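Local structure of 2,3-dihydroxybenzoate-AMP ligase (Mycobacterium smegmatis, 5KEI) at residues 62-67 and 104-109; 385-390 and 427-432; 399-404 and 437-442. The protein belongs to the ANL superfamily of AMP-binding enzymes, in which a large N-terminal part is followed by a smaller C-terminal domain. One frame throughout, in Å; residues are numbered along the deposited sequence.

How the contacts relate
Contacts 2 and 3 belong together, while contact 1 stands apart on the opposite side of the chain's centre. The centre of contact 1 is 39 Å from that of contact 2 and 40 Å from that of contact 3, with nearest atoms about 21 Å and about 25 Å away. Contacts 2 and 3 have centres 13 Å apart and both reach one four-stranded antiparallel sheet, contact 2 through strand 385-389, the neighbour of strand 402-407, and the loop entering strand 432-440. Val389 O lies 2.7 Å from Glu403 N, a probable hydrogen bond, and Ile388 packs over Gly402 and Val438. Their segments alternate along the sequence; contact 1 closes long before either opens.

Contact 1. Residues 62-67 and 104-109; sequences IAVIDA and NTAEFA
Val64 meets the segment leading into helix 107-117 with both methyls: CG1 lies 3.9 Å from Ala109 CB, and CG2 is 4.0 Å from Ala106 CB. The two alanines are three residues apart, and one valine touches both. Together with Ala63 it faces His71 in a classic beta bulge. Ile65 turns its side chain from the helix, and Asp66, just past the strand, points back to it. Asp66 CG sits between the backbone N and the carbonyl carbon (chi1 59°), and from there OD2 accepts from Ala106 N at 2.7 Å. The bond is fairly straight (162° at the hydrogen) and arrives on the anti side of the carboxylate, somewhat out of its plane. Thr105 OG1 adds a weak bond of 3.4 Å to Asp66 OD2, while OG1 itself caps the helix by accepting from Glu107 N at 3.0 Å. The helix start would probably help stabilise the carboxylate's charge. Asp66 OD1 takes the backbone N of Asp68 and His69, which fixes the group's rotation. Strand 62-65 runs between strands 70-72 and 275-278 of the large mixed sheet; Leu76 of helix 73-88 and Phe278 pack on Val64, and Phe278 also meets Phe108.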
ATOM      1  N   ILE A  62      -6.938  22.164  16.003  1.00 41.26           N
ATOM      2  CA  ILE A  62      -6.430  20.887  16.473  1.00 36.57           C
ATOM      3  C   ILE A  62      -6.043  20.028  15.274  1.00 37.78           C
ATOM      4  O   ILE A  62      -6.836  19.849  14.358  1.00 39.51           O
ATOM      5  CB  ILE A  62      -7.468  20.155  17.325  1.00 41.23           C
ATOM      6  CG1 ILE A  62      -7.939  21.051  18.470  1.00 37.84           C
ATOM      7  CG2 ILE A  62      -6.884  18.874  17.862  1.00 38.04           C
ATOM      8  CD1 ILE A  62      -6.830  21.439  19.413  1.00 44.27           C
ATOM      9  N   ALA A  63      -4.820  19.513  15.265  1.00 37.76           N
ATOM     10  CA  ALA A  63      -4.347  18.746  14.121  1.00 37.29           C
ATOM     11  C   ALA A  63      -4.587  17.255  14.328  1.00 35.43           C
ATOM     12  O   ALA A  63      -5.143  16.586  13.458  1.00 33.45           O
ATOM     13  CB  ALA A  63      -2.867  19.019  13.864  1.00 34.27           C
ATOM     14  N   VAL A  64      -4.171  16.742  15.483  1.00 30.18           N
ATOM     15  CA  VAL A  64      -4.253  15.322  15.768  1.00 30.02           C
ATOM     16  C   VAL A  64      -4.759  15.102  17.198  1.00 38.85           C
ATOM     17  O   VAL A  64      -4.485  15.909  18.082  1.00 38.86           O
ATOM     18  CB  VAL A  64      -2.888  14.648  15.566  1.00 32.50           C
ATOM     19  CG1 VAL A  64      -2.500  14.639  14.080  1.00 26.87           C
ATOM     20  CG2 VAL A  64      -1.817  15.367  16.381  1.00 32.41           C
ATOM     21  N   ILE A  65      -5.533  14.038  17.413  1.00 39.87           N
ATOM     22  CA  ILE A  65      -6.045  13.699  18.747  1.00 36.66           C
ATOM     23  C   ILE A  65      -5.892  12.205  19.006  1.00 36.24           C
ATOM     24  O   ILE A  65      -6.067  11.406  18.094  1.00 38.60           O
ATOM     25  CB  ILE A  65      -7.548  14.060  18.928  1.00 37.88           C
ATOM     26  CG1 ILE A  65      -7.861  15.475  18.446  1.00 41.73           C
ATOM     27  CG2 ILE A  65      -7.965  13.914  20.371  1.00 38.68           C
ATOM     28  CD1 ILE A  65      -9.256  15.939  18.832  1.00 38.71           C
ATOM     29  N   ASP A  66      -5.540  11.827  20.233  1.00 41.50           N
ATOM     30  CA  ASP A  66      -5.692  10.438  20.672  1.00 43.79           C
ATOM     31  C   ASP A  66      -6.204  10.461  22.103  1.00 45.37           C
ATOM     32  O   ASP A  66      -6.521  11.531  22.627  1.00 50.81           O
ATOM     33  CB  ASP A  66      -4.392   9.610  20.538  1.00 36.53           C
ATOM     34  CG  ASP A  66      -3.209  10.171  21.341  1.00 46.06           C
ATOM     35  OD1 ASP A  66      -3.406  10.731  22.438  1.00 48.72           O
ATOM     36  OD2 ASP A  66      -2.053  10.022  20.873  1.00 43.75           O
ATOM     37  N   ALA A  67      -6.282   9.286  22.717  1.00 48.43           N
ATOM     38  CA  ALA A  67      -6.889   9.111  24.031  1.00 52.74           C
ATOM     39  C   ALA A  67      -6.346  10.072  25.088  1.00 53.42           C
ATOM     40  O   ALA A  67      -7.104  10.622  25.895  1.00 56.35           O
ATOM     41  CB  ALA A  67      -6.698   7.675  24.492  1.00 47.93           C
ATOM     42  N   ASN A 104      -1.822   3.282  16.489  1.00 37.10           N
ATOM     43  CA  ASN A 104      -2.600   4.495  16.205  1.00 32.50           C
ATOM     44  C   ASN A 104      -2.603   5.490  17.360  1.00 32.36           C
ATOM     45  O   ASN A 104      -3.480   5.474  18.216  1.00 30.64           O
ATOM     46  CB  ASN A 104      -4.037   4.140  15.845  1.00 31.19           C
ATOM     47  CG  ASN A 104      -4.157   3.628  14.437  1.00 32.03           C
ATOM     48  OD1 ASN A 104      -3.148   3.297  13.787  1.00 28.98           O
ATOM     49  ND2 ASN A 104      -5.387   3.570  13.942  1.00 29.58           N
ATOM     50  N   THR A 105      -1.609   6.369  17.321  1.00 33.42           N
ATOM     51  CA  THR A 105      -1.283   7.338  18.355  1.00 34.13           C
ATOM     52  C   THR A 105      -1.064   8.676  17.652  1.00 35.07           C
ATOM     53  O   THR A 105      -0.693   8.693  16.476  1.00 34.21           O
ATOM     54  CB  THR A 105       0.013   6.903  19.152  1.00 38.97           C
ATOM     55  OG1 THR A 105       0.521   7.997  19.912  1.00 38.46           O
ATOM     56  CG2 THR A 105       1.156   6.405  18.202  1.00 36.85           C
ATOM     57  N   ALA A 106      -1.284   9.793  18.343  1.00 34.92           N
ATOM     58  CA  ALA A 106      -0.905  11.090  17.776  1.00 34.11           C
ATOM     59  C   ALA A 106       0.570  11.066  17.404  1.00 35.97           C
ATOM     60  O   ALA A 106       0.984  11.689  16.431  1.00 39.61           O
ATOM     61  CB  ALA A 106      -1.185  12.221  18.746  1.00 36.07           C
ATOM     62  N   GLU A 107       1.353  10.312  18.169  1.00 33.43           N
ATOM     63  CA  GLU A 107       2.788  10.206  17.955  1.00 35.57           C
ATOM     64  C   GLU A 107       3.141   9.661  16.559  1.00 36.39           C
ATOM     65  O   GLU A 107       4.262   9.855  16.070  1.00 32.97           O
ATOM     66  CB  GLU A 107       3.407   9.329  19.049  1.00 34.22           C
ATOM     67  CG  GLU A 107       4.894   9.529  19.251  1.00 39.56           C
ATOM     68  CD  GLU A 107       5.266  10.959  19.631  1.00 41.50           C
ATOM     69  OE1 GLU A 107       4.429  11.673  20.232  1.00 46.90           O
ATOM     70  OE2 GLU A 107       6.405  11.374  19.324  1.00 44.83           O
ATOM     71  N   PHE A 108       2.186   8.990  15.914  1.00 33.71           N
ATOM     72  CA  PHE A 108       2.410   8.474  14.564  1.00 33.37           C
ATOM     73  C   PHE A 108       2.692   9.646  13.618  1.00 32.32           C
ATOM     74  O   PHE A 108       3.576   9.563  12.754  1.00 29.68           O
ATOM     75  CB  PHE A 108       1.202   7.630  14.084  1.00 33.51           C
ATOM     76  CG  PHE A 108       1.265   7.240  12.623  1.00 31.13           C
ATOM     77  CD1 PHE A 108       1.902   6.076  12.224  1.00 27.15           C
ATOM     78  CD2 PHE A 108       0.697   8.047  11.651  1.00 30.22           C
ATOM     79  CE1 PHE A 108       1.965   5.730  10.890  1.00 30.86           C
ATOM     80  CE2 PHE A 108       0.760   7.703  10.309  1.00 31.02           C
ATOM     81  CZ  PHE A 108       1.387   6.542   9.928  1.00 28.82           C
ATOM     82  N   ALA A 109       1.941  10.733  13.800  1.00 30.07           N
ATOM     83  CA  ALA A 109       2.141  11.960  13.030  1.00 34.85           C
ATOM     84  C   ALA A 109       3.478  12.623  13.360  1.00 30.15           C
ATOM     85  O   ALA A 109       4.121  13.175  12.475  1.00 32.22           O
ATOM     86  CB  ALA A 109       0.968  12.969  13.267  1.00 29.92           C
TER

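Contact 2. Residues 385-390 and 427-432; sequences EIRIVD and SPDGFY
Arg387 lays its aliphatic arm across the ring of Phe431. Its CD stands over the middle of one face, 3.7 Å from the ring centroid and 12° off the normal, a well-centred CH-pi contact. The arm runs extended to CD and then bends at chi3 (62°), which keeps the guanidinium above the same face, CZ farther from the ring than CD and NH1 on the loop side. There the guanidinium stands perpendicular to the phenyl plane and meets it with an edge: NH1 comes 3.7 Å from Phe431 CD1. With CZ 5.0 Å from the Phe431 ring centroid, any cation-pi attraction is weak at most.

Beyond the ring, Arg387 NH1 faces Asp429 OD2 at 3.8 Å, a long salt bridge, with the guanidinium and carboxylate planes tilted 42° apart. The backbone O of Glu385 lies at the ring's edge, 3.6 Å from Phe431 CE2; its OE1 sits off the ring plane on the side opposite Arg387 CD, 3.8 Å from Phe431 CZ. The main partner of that carboxylate is Arg407, on the neighbouring strand 402-407.

The loop that presents Phe431 is tied to itself. Ser427 N bonds to Phe431 O at 2.9 Å, Gly430 N bonds to Ser427 O, and Ser427 OG takes a weak bond from Asp429 N. This turn links helix 419-425 to strand 432-440, so the contact joins the edge strand 385-389 to the connection leading into another strand of the same sheet. Val544, near the C-terminus, also touches Arg387.

No hydrogen bond crosses between the two segments. Packing of the arginine methylenes on the buried ring probably does most of the holding; the charges, with the Asp429 bridge long and Glu395 a weak ion-pair partner of NE, may mainly steer the arginine head.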
ATOM      1  N   GLU A 385      -5.468   6.186 -16.264  1.00 32.84           N
ATOM      2  CA  GLU A 385      -5.724   5.362 -17.436  1.00 36.46           C
ATOM      3  C   GLU A 385      -6.013   3.917 -17.037  1.00 39.78           C
ATOM      4  O   GLU A 385      -5.140   3.234 -16.494  1.00 36.09           O
ATOM      5  CB  GLU A 385      -4.521   5.396 -18.374  1.00 36.06           C
ATOM      6  CG  GLU A 385      -3.894   6.754 -18.550  1.00 38.94           C
ATOM      7  CD  GLU A 385      -2.672   6.699 -19.450  1.00 47.60           C
ATOM      8  OE1 GLU A 385      -2.804   6.152 -20.567  1.00 49.72           O
ATOM      9  OE2 GLU A 385      -1.583   7.184 -19.040  1.00 50.57           O
ATOM     10  N   ILE A 386      -7.221   3.434 -17.295  1.00 37.40           N
ATOM     11  CA  ILE A 386      -7.467   2.043 -16.974  1.00 38.34           C
ATOM     12  C   ILE A 386      -7.707   1.218 -18.228  1.00 39.08           C
ATOM     13  O   ILE A 386      -8.376   1.643 -19.169  1.00 42.10           O
ATOM     14  CB  ILE A 386      -8.646   1.870 -15.973  1.00 39.63           C
ATOM     15  CG1 ILE A 386     -10.010   1.865 -16.662  1.00 43.15           C
ATOM     16  CG2 ILE A 386      -8.565   2.915 -14.858  1.00 42.38           C
ATOM     17  CD1 ILE A 386     -11.181   1.551 -15.713  1.00 34.82           C
ATOM     18  N   ARG A 387      -7.104   0.039 -18.236  1.00 34.97           N
ATOM     19  CA  ARG A 387      -7.378  -0.959 -19.245  1.00 41.06           C
ATOM     20  C   ARG A 387      -7.990  -2.187 -18.571  1.00 41.47           C
ATOM     21  O   ARG A 387      -7.531  -2.625 -17.521  1.00 40.35           O
ATOM     22  CB  ARG A 387      -6.102  -1.326 -20.004  1.00 39.83           C
ATOM     23  CG  ARG A 387      -5.514  -0.181 -20.810  1.00 42.57           C
ATOM     24  CD  ARG A 387      -4.084  -0.495 -21.251  1.00 50.71           C
ATOM     25  NE  ARG A 387      -4.022  -1.661 -22.133  1.00 55.23           N
ATOM     26  CZ  ARG A 387      -2.892  -2.228 -22.544  1.00 54.48           C
ATOM     27  NH1 ARG A 387      -1.722  -1.737 -22.148  1.00 51.62           N
ATOM     28  NH2 ARG A 387      -2.936  -3.290 -23.344  1.00 56.52           N
ATOM     29  N   ILE A 388      -9.057  -2.706 -19.157  1.00 37.71           N
ATOM     30  CA  ILE A 388      -9.635  -3.957 -18.718  1.00 39.46           C
ATOM     31  C   ILE A 388      -9.391  -4.969 -19.840  1.00 44.75           C
ATOM     32  O   ILE A 388      -9.950  -4.843 -20.937  1.00 44.50           O
ATOM     33  CB  ILE A 388     -11.132  -3.807 -18.399  1.00 39.41           C
ATOM     34  CG1 ILE A 388     -11.334  -2.681 -17.375  1.00 40.63           C
ATOM     35  CG2 ILE A 388     -11.687  -5.113 -17.872  1.00 39.46           C
ATOM     36  CD1 ILE A 388     -12.758  -2.532 -16.870  1.00 31.73           C
ATOM     37  N   VAL A 389      -8.525  -5.949 -19.581  1.00 41.60           N
ATOM     38  CA  VAL A 389      -8.048  -6.822 -20.659  1.00 46.20           C
ATOM     39  C   VAL A 389      -8.390  -8.296 -20.454  1.00 44.40           C
ATOM     40  O   VAL A 389      -8.698  -8.730 -19.347  1.00 42.86           O
ATOM     41  CB  VAL A 389      -6.502  -6.700 -20.861  1.00 42.16           C
ATOM     42  CG1 VAL A 389      -6.102  -5.250 -21.060  1.00 41.29           C
ATOM     43  CG2 VAL A 389      -5.745  -7.313 -19.697  1.00 39.16           C
ATOM     44  N   ASP A 390      -8.333  -9.064 -21.536  1.00 49.62           N
ATOM     45  CA  ASP A 390      -8.548 -10.505 -21.454  1.00 50.72           C
ATOM     46  C   ASP A 390      -7.238 -11.253 -21.266  1.00 48.19           C
ATOM     47  O   ASP A 390      -6.178 -10.650 -21.096  1.00 50.04           O
ATOM     48  CB  ASP A 390      -9.276 -11.021 -22.698  1.00 52.78           C
ATOM     49  CG  ASP A 390      -8.553 -10.690 -23.989  1.00 55.94           C
ATOM     50  OD1 ASP A 390      -7.330 -10.928 -24.085  1.00 52.30           O
ATOM     51  OD2 ASP A 390      -9.218 -10.170 -24.916  1.00 59.61           O
ATOM     52  N   SER A 427       3.133  -4.286 -17.542  1.00 41.42           N
ATOM     53  CA  SER A 427       3.034  -4.035 -18.982  1.00 43.74           C
ATOM     54  C   SER A 427       4.316  -3.453 -19.623  1.00 46.15           C
ATOM     55  O   SER A 427       5.075  -2.731 -18.975  1.00 43.71           O
ATOM     56  CB  SER A 427       1.838  -3.081 -19.197  1.00 42.05           C
ATOM     57  OG  SER A 427       1.800  -2.475 -20.470  1.00 49.40           O
ATOM     58  N   PRO A 428       4.572  -3.765 -20.906  1.00 52.64           N
ATOM     59  CA  PRO A 428       5.717  -3.124 -21.576  1.00 50.14           C
ATOM     60  C   PRO A 428       5.521  -1.609 -21.719  1.00 50.45           C
ATOM     61  O   PRO A 428       6.498  -0.864 -21.719  1.00 48.52           O
ATOM     62  CB  PRO A 428       5.755  -3.806 -22.951  1.00 48.69           C
ATOM     63  CG  PRO A 428       5.006  -5.096 -22.770  1.00 46.86           C
ATOM     64  CD  PRO A 428       3.944  -4.802 -21.747  1.00 54.75           C
ATOM     65  N   ASP A 429       4.265  -1.174 -21.839  1.00 51.46           N
ATOM     66  CA  ASP A 429       3.919   0.247 -21.888  1.00 50.19           C
ATOM     67  C   ASP A 429       4.100   0.929 -20.549  1.00 50.26           C
ATOM     68  O   ASP A 429       4.165   2.158 -20.478  1.00 47.82           O
ATOM     69  CB  ASP A 429       2.471   0.451 -22.327  1.00 52.18           C
ATOM     70  CG  ASP A 429       2.249   0.108 -23.771  1.00 60.19           C
ATOM     71  OD1 ASP A 429       3.231   0.107 -24.551  1.00 62.65           O
ATOM     72  OD2 ASP A 429       1.083  -0.160 -24.126  1.00 63.38           O
ATOM     73  N   GLY A 430       4.137   0.133 -19.485  1.00 42.04           N
ATOM     74  CA  GLY A 430       4.274   0.673 -18.145  1.00 43.16           C
ATOM     75  C   GLY A 430       2.968   0.754 -17.369  1.00 38.49           C
ATOM     76  O   GLY A 430       2.854   1.558 -16.453  1.00 38.01           O
ATOM     77  N   PHE A 431       1.985  -0.062 -17.743  1.00 39.71           N
ATOM     78  CA  PHE A 431       0.779  -0.230 -16.938  1.00 39.49           C
ATOM     79  C   PHE A 431       1.034  -1.258 -15.835  1.00 42.14           C
ATOM     80  O   PHE A 431       1.642  -2.307 -16.080  1.00 40.01           O
ATOM     81  CB  PHE A 431      -0.412  -0.670 -17.799  1.00 39.84           C
ATOM     82  CG  PHE A 431      -1.025   0.441 -18.629  1.00 41.20           C
ATOM     83  CD1 PHE A 431      -0.428   0.864 -19.799  1.00 43.87           C
ATOM     84  CD2 PHE A 431      -2.210   1.052 -18.235  1.00 42.41           C
ATOM     85  CE1 PHE A 431      -0.997   1.873 -20.556  1.00 42.51           C
ATOM     86  CE2 PHE A 431      -2.782   2.063 -18.990  1.00 37.78           C
ATOM     87  CZ  PHE A 431      -2.170   2.468 -20.147  1.00 40.20           C
ATOM     88  N   TYR A 432       0.583  -0.957 -14.621  1.00 37.37           N
ATOM     89  CA  TYR A 432       0.640  -1.931 -13.537  1.00 33.52           C
ATOM     90  C   TYR A 432      -0.483  -2.954 -13.697  1.00 35.04           C
ATOM     91  O   TYR A 432      -1.624  -2.568 -13.912  1.00 33.42           O
ATOM     92  CB  TYR A 432       0.536  -1.230 -12.179  1.00 28.83           C
ATOM     93  CG  TYR A 432       0.301  -2.189 -11.050  1.00 32.03           C
ATOM     94  CD1 TYR A 432       1.243  -3.169 -10.739  1.00 30.40           C
ATOM     95  CD2 TYR A 432      -0.857  -2.126 -10.286  1.00 31.37           C
ATOM     96  CE1 TYR A 432       1.030  -4.059  -9.704  1.00 31.09           C
ATOM     97  CE2 TYR A 432      -1.078  -3.019  -9.239  1.00 27.28           C
ATOM     98  CZ  TYR A 432      -0.134  -3.984  -8.957  1.00 33.40           C
ATOM     99  OH  TYR A 432      -0.351  -4.886  -7.930  1.00 29.21           O
TER

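Contact 3. Residues 399-404 and 437-442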
ATOM      1  N   GLY A 399     -18.226  -3.408 -20.723  1.00 41.67           N
ATOM      2  CA  GLY A 399     -19.172  -4.110 -19.880  1.00 43.63           C
ATOM      3  C   GLY A 399     -18.751  -5.522 -19.522  1.00 38.22           C
ATOM      4  O   GLY A 399     -19.324  -6.129 -18.622  1.00 42.74           O
ATOM      5  N   ALA A 400     -17.763  -6.047 -20.236  1.00 40.11           N
ATOM      6  CA  ALA A 400     -17.228  -7.375 -19.960  1.00 34.75           C
ATOM      7  C   ALA A 400     -16.172  -7.333 -18.843  1.00 39.78           C
ATOM      8  O   ALA A 400     -15.583  -6.282 -18.574  1.00 35.09           O
ATOM      9  CB  ALA A 400     -16.634  -7.976 -21.230  1.00 33.30           C
ATOM     10  N   GLU A 401     -15.947  -8.484 -18.209  1.00 41.22           N
ATOM     11  CA  GLU A 401     -14.937  -8.653 -17.168  1.00 35.06           C
ATOM     12  C   GLU A 401     -13.547  -8.909 -17.734  1.00 39.01           C
ATOM     13  O   GLU A 401     -13.394  -9.673 -18.692  1.00 38.89           O
ATOM     14  CB  GLU A 401     -15.288  -9.829 -16.254  1.00 39.43           C
ATOM     15  CG  GLU A 401     -16.547  -9.709 -15.436  1.00 44.40           C
ATOM     16  CD  GLU A 401     -16.706 -10.918 -14.520  1.00 57.31           C
ATOM     17  OE1 GLU A 401     -15.763 -11.738 -14.470  1.00 60.88           O
ATOM     18  OE2 GLU A 401     -17.755 -11.062 -13.856  1.00 55.36           O
ATOM     19  N   GLY A 402     -12.530  -8.311 -17.117  1.00 31.53           N
ATOM     20  CA  GLY A 402     -11.157  -8.604 -17.493  1.00 32.07           C
ATOM     21  C   GLY A 402     -10.183  -8.303 -16.373  1.00 32.43           C
ATOM     22  O   GLY A 402     -10.585  -8.045 -15.241  1.00 31.91           O
ATOM     23  N   GLU A 403      -8.893  -8.334 -16.667  1.00 28.26           N
ATOM     24  CA  GLU A 403      -7.949  -7.906 -15.662  1.00 31.39           C
ATOM     25  C   GLU A 403      -7.734  -6.395 -15.756  1.00 34.36           C
ATOM     26  O   GLU A 403      -7.553  -5.837 -16.838  1.00 35.21           O
ATOM     27  CB  GLU A 403      -6.621  -8.643 -15.799  1.00 33.53           C
ATOM     28  CG  GLU A 403      -5.597  -8.193 -14.765  1.00 37.23           C
ATOM     29  CD  GLU A 403      -4.311  -8.989 -14.820  1.00 46.02           C
ATOM     30  OE1 GLU A 403      -4.087  -9.702 -15.828  1.00 50.01           O
ATOM     31  OE2 GLU A 403      -3.531  -8.898 -13.845  1.00 45.21           O
ATOM     32  N   LEU A 404      -7.760  -5.740 -14.608  1.00 36.46           N
ATOM     33  CA  LEU A 404      -7.503  -4.308 -14.521  1.00 37.65           C
ATOM     34  C   LEU A 404      -5.999  -3.977 -14.618  1.00 38.61           C
ATOM     35  O   LEU A 404      -5.176  -4.527 -13.886  1.00 37.93           O
ATOM     36  CB  LEU A 404      -8.086  -3.768 -13.222  1.00 32.13           C
ATOM     37  CG  LEU A 404      -7.769  -2.312 -12.916  1.00 35.96           C
ATOM     38  CD1 LEU A 404      -8.429  -1.397 -13.946  1.00 34.45           C
ATOM     39  CD2 LEU A 404      -8.205  -1.969 -11.493  1.00 36.58           C
ATOM     40  N   ARG A 437     -10.043  -8.738 -11.072  1.00 36.93           N
ATOM     41  CA  ARG A 437     -11.021  -8.952 -12.129  1.00 37.04           C
ATOM     42  C   ARG A 437     -12.118  -7.924 -11.930  1.00 36.35           C
ATOM     43  O   ARG A 437     -12.707  -7.857 -10.852  1.00 40.86           O
ATOM     44  CB  ARG A 437     -11.580 -10.381 -12.078  1.00 38.41           C
ATOM     45  CG  ARG A 437     -12.230 -10.870 -13.367  1.00 43.90           C
ATOM     46  CD  ARG A 437     -13.026 -12.163 -13.133  1.00 48.02           C
ATOM     47  NE  ARG A 437     -12.300 -13.172 -12.350  1.00 53.03           N
ATOM     48  CZ  ARG A 437     -12.858 -13.915 -11.391  1.00 56.99           C
ATOM     49  NH1 ARG A 437     -14.149 -13.743 -11.094  1.00 51.08           N
ATOM     50  NH2 ARG A 437     -12.137 -14.822 -10.723  1.00 51.85           N
ATOM     51  N   VAL A 438     -12.376  -7.102 -12.945  1.00 32.48           N
ATOM     52  CA  VAL A 438     -13.365  -6.023 -12.835  1.00 34.62           C
ATOM     53  C   VAL A 438     -14.165  -5.863 -14.128  1.00 31.59           C
ATOM     54  O   VAL A 438     -13.777  -6.352 -15.182  1.00 35.67           O
ATOM     55  CB  VAL A 438     -12.699  -4.638 -12.507  1.00 36.97           C
ATOM     56  CG1 VAL A 438     -11.801  -4.706 -11.263  1.00 33.38           C
ATOM     57  CG2 VAL A 438     -11.887  -4.133 -13.700  1.00 34.97           C
ATOM     58  N   ARG A 439     -15.281  -5.161 -14.048  1.00 33.90           N
ATOM     59  CA  ARG A 439     -15.949  -4.700 -15.255  1.00 36.27           C
ATOM     60  C   ARG A 439     -16.341  -3.256 -15.038  1.00 36.15           C
ATOM     61  O   ARG A 439     -16.593  -2.845 -13.903  1.00 39.06           O
ATOM     62  CB  ARG A 439     -17.168  -5.561 -15.597  1.00 35.37           C
ATOM     63  CG  ARG A 439     -18.231  -5.583 -14.545  1.00 36.56           C
ATOM     64  CD  ARG A 439     -19.254  -6.646 -14.852  1.00 46.87           C
ATOM     65  NE  ARG A 439     -20.339  -6.632 -13.881  1.00 52.56           N
ATOM     66  CZ  ARG A 439     -21.500  -7.258 -14.052  1.00 66.31           C
ATOM     67  NH1 ARG A 439     -21.715  -7.960 -15.161  1.00 73.37           N
ATOM     68  NH2 ARG A 439     -22.447  -7.187 -13.119  1.00 54.55           N
ATOM     69  N   ARG A 440     -16.319  -2.479 -16.117  1.00 37.05           N
ATOM     70  CA  ARG A 440     -16.815  -1.109 -16.107  1.00 33.78           C
ATOM     71  C   ARG A 440     -18.123  -1.104 -16.869  1.00 41.33           C
ATOM     72  O   ARG A 440     -18.151  -1.432 -18.058  1.00 43.52           O
ATOM     73  CB  ARG A 440     -15.820  -0.151 -16.743  1.00 38.75           C
ATOM     74  CG  ARG A 440     -16.364   1.269 -16.926  1.00 47.72           C
ATOM     75  CD  ARG A 440     -15.266   2.236 -17.374  1.00 46.63           C
ATOM     76  NE  ARG A 440     -14.356   1.597 -18.322  1.00 59.32           N
ATOM     77  CZ  ARG A 440     -13.160   2.075 -18.659  1.00 61.84           C
ATOM     78  NH1 ARG A 440     -12.725   3.215 -18.127  1.00 63.80           N
ATOM     79  NH2 ARG A 440     -12.398   1.411 -19.525  1.00 56.46           N
ATOM     80  N   PHE A 441     -19.211  -0.773 -16.185  1.00 41.63           N
ATOM     81  CA  PHE A 441     -20.522  -0.740 -16.828  1.00 42.80           C
ATOM     82  C   PHE A 441     -20.524   0.266 -17.985  1.00 45.41           C
ATOM     83  O   PHE A 441     -20.058   1.407 -17.834  1.00 45.51           O
ATOM     84  CB  PHE A 441     -21.615  -0.394 -15.813  1.00 42.42           C
ATOM     85  CG  PHE A 441     -21.718  -1.367 -14.670  1.00 39.76           C
ATOM     86  CD1 PHE A 441     -22.414  -2.557 -14.817  1.00 36.61           C
ATOM     87  CD2 PHE A 441     -21.136  -1.082 -13.444  1.00 38.16           C
ATOM     88  CE1 PHE A 441     -22.515  -3.459 -13.763  1.00 40.60           C
ATOM     89  CE2 PHE A 441     -21.231  -1.978 -12.386  1.00 39.88           C
ATOM     90  CZ  PHE A 441     -21.919  -3.167 -12.543  1.00 39.65           C
ATOM     91  N   ALA A 442     -21.032  -0.160 -19.140  1.00 49.50           N
ATOM     92  CA  ALA A 442     -21.037   0.699 -20.330  1.00 53.34           C
ATOM     93  C   ALA A 442     -22.393   1.380 -20.548  1.00 46.98           C
ATOM     94  O   ALA A 442     -22.500   2.312 -21.332  1.00 49.37           O
ATOM     95  CB  ALA A 442     -20.648  -0.109 -21.570  1.00 46.53           C
TER
HETATM   96  O   HOH W   1     -15.971  -3.669 -18.625  1.00 35.78           O
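Arg437 sets out with CG opposite its backbone N (chi1 -160°) and kinks at chi3, whereas Glu401 runs straight out beyond CG; the two side chains meet diagonally across the antiparallel pairing of strands 402-404 and 437-440 in the four-stranded sheet, since Arg437 stands opposite Glu403. Glu401 OE1 comes to rest 3.1 Å from Arg437 CD, with the carboxylate and guanidinium planes only 14° apart. OE1 lies by the guanidinium edge, yet stays 4.2 Å from Arg437 NH1, beyond a salt bridge, so the attraction between the two charges is probably modest. Arg437 NH2 has a weak bond to Arg455 O.

The backbone pairing is compact. Gly402 and Val438 form a hydrogen-bonded pair, Gly402 N giving to Val438 O at 3.0 Å and Val438 N to Gly402 O at 3.1 Å, both close to straight. Next to it, Glu403 and Arg437 make the non-hydrogen-bonded pair. On the face that Val438 looks to, its CG2 touches Leu404 CB at 3.8 Å, and Ile388 and Val452 from the two flanking strands pack on the same valine.

Arg439 lays its methylenes alongside the other chain, CB near the carbonyl oxygens of Gly399 and Ala400 and CD by Glu401 CG, before NE reaches a salt bridge with Glu451. Toward Gly399 a water joins the two segments. It accepts from Gly399 N and, at 2.8 Å, from Arg440 N, and donates a hydrogen bond to Ala400 O at 2.6 Å.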